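Local coordinates for NAD-dependent epimerase/dehydratase (Bacteroides thetaiotaomicron, PDB 3DHN), which probably binds NAD(P) through a Rossmann fold and may act as an oxidoreductase or epimerase, its substrate not established, at residues K5-I10 with A70-F75; S18-E23 with D196-M201. One frame throughout, in Å; residues are numbered along the deposited sequence.

Interaction 1: residues K5-I10 with A70-F75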
loop_
_atom_site.group_PDB
_atom_site.type_symbol
_atom_site.label_atom_id
_atom_site.label_comp_id
_atom_site.label_asym_id
_atom_site.label_seq_id
_atom_site.Cartn_x
_atom_site.Cartn_y
_atom_site.Cartn_z
ATOM N N LYS A 5 -16.114 -0.422 -8.528
ATOM C CA LYS A 5 -16.462 0.962 -8.831
ATOM C C LYS A 5 -16.265 1.885 -7.632
ATOM O O LYS A 5 -15.652 2.945 -7.752
ATOM C CB LYS A 5 -17.911 1.053 -9.321
ATOM C CG LYS A 5 -18.152 0.403 -10.682
ATOM C CD LYS A 5 -19.640 0.422 -11.062
ATOM C CE LYS A 5 -20.166 1.849 -11.216
ATOM N NZ LYS A 5 -21.634 1.871 -11.486
ATOM N N LYS A 6 -16.785 1.485 -6.473
ATOM C CA LYS A 6 -16.656 2.292 -5.266
ATOM C C LYS A 6 -15.560 1.772 -4.345
ATOM O O LYS A 6 -15.539 0.590 -3.997
ATOM C CB LYS A 6 -17.982 2.330 -4.507
ATOM C CG LYS A 6 -18.940 3.425 -4.962
ATOM C CD LYS A 6 -20.109 3.547 -3.987
ATOM C CE LYS A 6 -19.618 3.876 -2.577
ATOM N NZ LYS A 6 -20.704 3.780 -1.559
ATOM N N ILE A 7 -14.662 2.665 -3.942
ATOM C CA ILE A 7 -13.552 2.294 -3.075
ATOM C C ILE A 7 -13.271 3.315 -1.981
ATOM O O ILE A 7 -13.656 4.487 -2.078
ATOM C CB ILE A 7 -12.234 2.115 -3.883
ATOM C CG1 ILE A 7 -11.714 3.477 -4.353
ATOM C CG2 ILE A 7 -12.474 1.229 -5.097
ATOM C CD1 ILE A 7 -10.397 3.408 -5.118
ATOM N N VAL A 8 -12.596 2.849 -0.938
ATOM C CA VAL A 8 -12.198 3.694 0.173
ATOM C C VAL A 8 -10.672 3.682 0.204
ATOM O O VAL A 8 -10.053 2.621 0.090
ATOM C CB VAL A 8 -12.695 3.149 1.515
ATOM C CG1 VAL A 8 -12.344 4.129 2.626
ATOM C CG2 VAL A 8 -14.193 2.902 1.457
ATOM N N LEU A 9 -10.070 4.858 0.349
ATOM C CA LEU A 9 -8.618 4.973 0.404
ATOM C C LEU A 9 -8.265 5.502 1.788
ATOM O O LEU A 9 -8.522 6.669 2.100
ATOM C CB LEU A 9 -8.125 5.947 -0.668
ATOM C CG LEU A 9 -6.779 5.723 -1.371
ATOM C CD1 LEU A 9 -6.370 7.036 -2.024
ATOM C CD2 LEU A 9 -5.703 5.258 -0.407
ATOM N N ILE A 10 -7.700 4.643 2.627
ATOM C CA ILE A 10 -7.316 5.040 3.978
ATOM C C ILE A 10 -5.887 5.589 3.999
ATOM O O ILE A 10 -4.936 4.918 3.574
ATOM C CB ILE A 10 -7.437 3.853 4.954
ATOM C CG1 ILE A 10 -8.909 3.422 5.055
ATOM C CG2 ILE A 10 -6.903 4.243 6.327
ATOM C CD1 ILE A 10 -9.145 2.196 5.910
ATOM N N ALA A 70 -14.135 -2.315 -2.587
ATOM C CA ALA A 70 -12.776 -2.656 -2.159
ATOM C C ALA A 70 -12.177 -1.519 -1.340
ATOM O O ALA A 70 -12.625 -0.365 -1.420
ATOM C CB ALA A 70 -11.887 -2.943 -3.374
ATOM N N VAL A 71 -11.163 -1.854 -0.549
ATOM C CA VAL A 71 -10.484 -0.875 0.289
ATOM C C VAL A 71 -8.974 -0.954 0.087
ATOM O O VAL A 71 -8.400 -2.040 0.047
ATOM C CB VAL A 71 -10.775 -1.112 1.793
ATOM C CG1 VAL A 71 -9.858 -0.237 2.659
ATOM C CG2 VAL A 71 -12.232 -0.799 2.100
ATOM N N ILE A 72 -8.343 0.208 -0.056
ATOM C CA ILE A 72 -6.900 0.299 -0.206
ATOM C C ILE A 72 -6.420 1.119 0.984
ATOM O O ILE A 72 -6.975 2.184 1.271
ATOM C CB ILE A 72 -6.484 1.056 -1.487
ATOM C CG1 ILE A 72 -6.994 0.330 -2.729
ATOM C CG2 ILE A 72 -4.960 1.204 -1.529
ATOM C CD1 ILE A 72 -6.795 1.126 -4.019
ATOM N N SER A 73 -5.404 0.627 1.685
ATOM C CA SER A 73 -4.870 1.358 2.823
ATOM C C SER A 73 -3.416 1.771 2.610
ATOM O O SER A 73 -2.557 0.927 2.332
ATOM C CB SER A 73 -4.972 0.526 4.101
ATOM O OG SER A 73 -4.347 1.207 5.182
ATOM N N ALA A 74 -3.156 3.070 2.741
ATOM C CA ALA A 74 -1.812 3.630 2.600
ATOM C C ALA A 74 -1.344 4.210 3.942
ATOM O O ALA A 74 -0.502 5.113 3.984
ATOM C CB ALA A 74 -1.803 4.717 1.525
ATOM N N PHE A 75 -1.893 3.685 5.035
ATOM C CA PHE A 75 -1.549 4.137 6.378
ATOM C C PHE A 75 -0.067 4.018 6.734
ATOM O O PHE A 75 0.572 2.991 6.493
ATOM C CB PHE A 75 -2.353 3.358 7.422
ATOM C CG PHE A 75 -1.912 3.612 8.839
ATOM C CD1 PHE A 75 -2.299 4.767 9.510
ATOM C CD2 PHE A 75 -1.056 2.720 9.482
ATOM C CE1 PHE A 75 -1.837 5.037 10.803
ATOM C CE2 PHE A 75 -0.588 2.976 10.774
ATOM C CZ PHE A 75 -0.978 4.140 11.436
#

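Interaction 2: residues S18-E23 with D196-M201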
loop_
_atom_site.group_PDB
_atom_site.type_symbol
_atom_site.label_atom_id
_atom_site.label_comp_id
_atom_site.label_asym_id
_atom_site.label_seq_id
_atom_site.Cartn_x
_atom_site.Cartn_y
_atom_site.Cartn_z
ATOM N N SER A 18 -1.407 10.412 -1.811
ATOM C CA SER A 18 -1.865 11.403 -2.775
ATOM C C SER A 18 -1.756 10.852 -4.194
ATOM O O SER A 18 -2.648 11.058 -5.012
ATOM C CB SER A 18 -1.037 12.689 -2.655
ATOM O OG SER A 18 -1.105 13.200 -1.330
ATOM N N ALA A 19 -0.663 10.150 -4.484
ATOM C CA ALA A 19 -0.466 9.565 -5.809
ATOM C C ALA A 19 -1.567 8.545 -6.131
ATOM O O ALA A 19 -2.010 8.444 -7.280
ATOM C CB ALA A 19 0.904 8.891 -5.889
ATOM N N LEU A 20 -2.004 7.796 -5.116
ATOM C CA LEU A 20 -3.059 6.793 -5.285
ATOM C C LEU A 20 -4.420 7.470 -5.483
ATOM O O LEU A 20 -5.246 7.021 -6.273
ATOM C CB LEU A 20 -3.116 5.880 -4.053
ATOM C CG LEU A 20 -1.957 4.892 -3.880
ATOM C CD1 LEU A 20 -1.925 4.357 -2.450
ATOM C CD2 LEU A 20 -2.104 3.763 -4.886
ATOM N N LEU A 21 -4.631 8.561 -4.755
ATOM C CA LEU A 21 -5.873 9.317 -4.827
ATOM C C LEU A 21 -6.124 9.862 -6.231
ATOM O O LEU A 21 -7.202 9.674 -6.793
ATOM C CB LEU A 21 -5.835 10.464 -3.813
ATOM C CG LEU A 21 -7.084 11.336 -3.655
ATOM C CD1 LEU A 21 -8.305 10.462 -3.407
ATOM C CD2 LEU A 21 -6.872 12.301 -2.490
ATOM N N ASN A 22 -5.120 10.525 -6.795
ATOM C CA ASN A 22 -5.220 11.106 -8.132
ATOM C C ASN A 22 -5.316 10.049 -9.235
ATOM O O ASN A 22 -6.099 10.201 -10.186
ATOM C CB ASN A 22 -4.019 12.023 -8.388
ATOM C CG ASN A 22 -4.021 13.245 -7.483
ATOM O OD1 ASN A 22 -3.039 13.534 -6.794
ATOM N ND2 ASN A 22 -5.131 13.969 -7.480
ATOM N N GLU A 23 -4.527 8.985 -9.117
ATOM C CA GLU A 23 -4.541 7.911 -10.107
ATOM C C GLU A 23 -5.901 7.212 -10.179
ATOM O O GLU A 23 -6.361 6.849 -11.260
ATOM C CB GLU A 23 -3.451 6.890 -9.784
ATOM C CG GLU A 23 -3.404 5.674 -10.698
ATOM C CD GLU A 23 -2.837 5.969 -12.071
ATOM O OE1 GLU A 23 -2.042 6.921 -12.196
ATOM O OE2 GLU A 23 -3.166 5.233 -13.027
ATOM N N ASP A 196 4.595 5.659 -10.625
ATOM C CA ASP A 196 4.488 4.340 -11.263
ATOM C C ASP A 196 3.982 3.279 -10.295
ATOM O O ASP A 196 3.290 2.335 -10.705
ATOM C CB ASP A 196 5.821 3.901 -11.883
ATOM C CG ASP A 196 5.963 4.345 -13.334
ATOM O OD1 ASP A 196 4.934 4.359 -14.050
ATOM O OD2 ASP A 196 7.096 4.665 -13.771
ATOM N N TYR A 197 4.314 3.430 -9.012
ATOM C CA TYR A 197 3.840 2.489 -7.999
ATOM C C TYR A 197 2.318 2.608 -7.876
ATOM O O TYR A 197 1.610 1.607 -7.718
ATOM C CB TYR A 197 4.510 2.773 -6.645
ATOM C CG TYR A 197 3.928 1.986 -5.491
ATOM C CD1 TYR A 197 2.772 2.415 -4.832
ATOM C CD2 TYR A 197 4.522 0.792 -5.075
ATOM C CE1 TYR A 197 2.221 1.668 -3.782
ATOM C CE2 TYR A 197 3.987 0.040 -4.037
ATOM C CZ TYR A 197 2.839 0.482 -3.388
ATOM O OH TYR A 197 2.327 -0.256 -2.339
ATOM N N ALA A 198 1.809 3.832 -7.954
ATOM C CA ALA A 198 0.367 4.046 -7.852
ATOM C C ALA A 198 -0.357 3.487 -9.072
ATOM O O ALA A 198 -1.422 2.873 -8.948
ATOM C CB ALA A 198 0.062 5.534 -7.704
ATOM N N ALA A 199 0.214 3.709 -10.252
ATOM C CA ALA A 199 -0.397 3.222 -11.481
ATOM C C ALA A 199 -0.556 1.713 -11.424
ATOM O O ALA A 199 -1.574 1.171 -11.868
ATOM C CB ALA A 199 0.448 3.608 -12.686
ATOM N N ALA A 200 0.450 1.035 -10.876
ATOM C CA ALA A 200 0.416 -0.419 -10.764
ATOM C C ALA A 200 -0.644 -0.878 -9.758
ATOM O O ALA A 200 -1.369 -1.851 -10.001
ATOM C CB ALA A 200 1.783 -0.940 -10.364
HETATM N N MSE A 201 -0.740 -0.173 -8.633
HETATM C CA MSE A 201 -1.721 -0.503 -7.601
HETATM C C MSE A 201 -3.150 -0.406 -8.141
HETATM O O MSE A 201 -3.979 -1.270 -7.862
HETATM C CB MSE A 201 -1.563 0.428 -6.394
HETATM C CG MSE A 201 -2.554 0.170 -5.272
HETATM SE SE MSE A 201 -2.304 -1.538 -4.364
HETATM C CE MSE A 201 -1.582 -0.877 -2.681
#

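Interaction 1: residues K5-I10 with A70-F75
With CG1 anti to the carbonyl carbon (chi1 -64°), Ile10 sends CD1 to Val71 CG1, 4.1 Å away, the two side chains crossing at a slant. That branch of Val71 stands anti to its backbone N (chi1 170°), which leaves the other branch, CG2, 4.0 Å from Val8 CB. Val8, Ile10, Val71 and Ser73 share one face of the sheet. On the other face, Ile7 CD1 touches Ile72 CD1, and Leu9 CD2 lies 4.3 Å from Ile72 CG2. Strands 6-10 and 70-73 run parallel, their directions 15° apart. Four backbone bonds hold them. Val8 N donates to Ala70 O and Val8 O accepts from Ile72 N. Ile10 N then donates to Ile72 O, and Ile10 O takes Ala74 N at 2.7 Å, just past the second strand's end. Ala70 O and Ile72 O each take a second, weaker CA-H...O contact, from Ile7 CA and Leu9 CA respectively. This is the central parallel pair of a Rossmann-type sheet. Strand 30-34 lies beyond 6-10, and strand 106-110 beyond 70-73. Helix 87-101 covers the face of Val71 and Ser73; helix 194-206 covers that of Ile7 and Ile72.

Interaction 2: residues S18-E23 with D196-M201
The helical segments 18-23 and 196-201 cross at -51°, their axes 8.7 Å apart at closest approach. Leu20 CA comes within 5.1 Å of Ala198 CA. Small side chains permit this approach. Ala198 CB points at the first helix and sits 3.6 Å from Ala19 O, a backbone carbonyl that also accepts the helical bond from Glu23 N. The methyl groups Ala19 CB and Ala198 CB meet at 3.9 Å. Leu20 reaches across with one branch: its CD2 lies 3.6 Å from Met201 CG and also touches Met201 CB. The two side chains cross rather than run alongside. Met201, a selenomethionine, has CG anti to the backbone N (chi1 179°) and then bends at chi2, which turns its far end away from Leu20 CD2. Helix 14-25 directly follows the first strand of the Rossmann-type fold; it is the helix whose N-terminal end, in Rossmann folds, usually points to the dinucleotide phosphates. Helix 194-206 packs against it on the same side of the sheet. Strand 106-110 lies beneath both, with Val110 touching Leu20 and Met201. At the other end of the contact, the Glu23 chain bends at chi2 (74°) and lays its carboxylate against Ala199. Glu23 CD is 3.7 Å from Ala199 CA, and Glu23 OE2 is 4.0 Å from Ala199 CB. The charge is met outside the two segments: Glu23 OE2 forms a salt bridge with Arg27 NH1, and Glu23 OE1 another with Arg171 NE. An alanine here removes the carboxylate, and Arg27 and Arg171 would probably lose a shared charge partner and be freer to turn, with a gap beside Ala199. Arg27 NH1 also donates to Ala199 O, so the residues just after helix 14-25 are tied to helix 194-206 as well.

How the interactions relate
Both contacts are buried, with centres about 12 Å apart. Interaction 1 joins neighbouring strands inside the sheet; interaction 2 joins two helices lying on one side of it. The first is held by backbone hydrogen bonds, with apolar side chains packed on both faces of the sheet. The second has none across its segments and relies on apolar packing, with one buried carboxylate whose charge is answered by arginines outside the two segments. Strand 6-10 and helix 14-25 follow each other in the chain, so the first segments of both contacts come from one strand-to-helix unit. The layers also touch directly. Leu9 CD1 packs 3.6 Å from Leu21 N. Ala74 CB meets Leu20 CD1, and Ile72 CG2 meets Met201 CE.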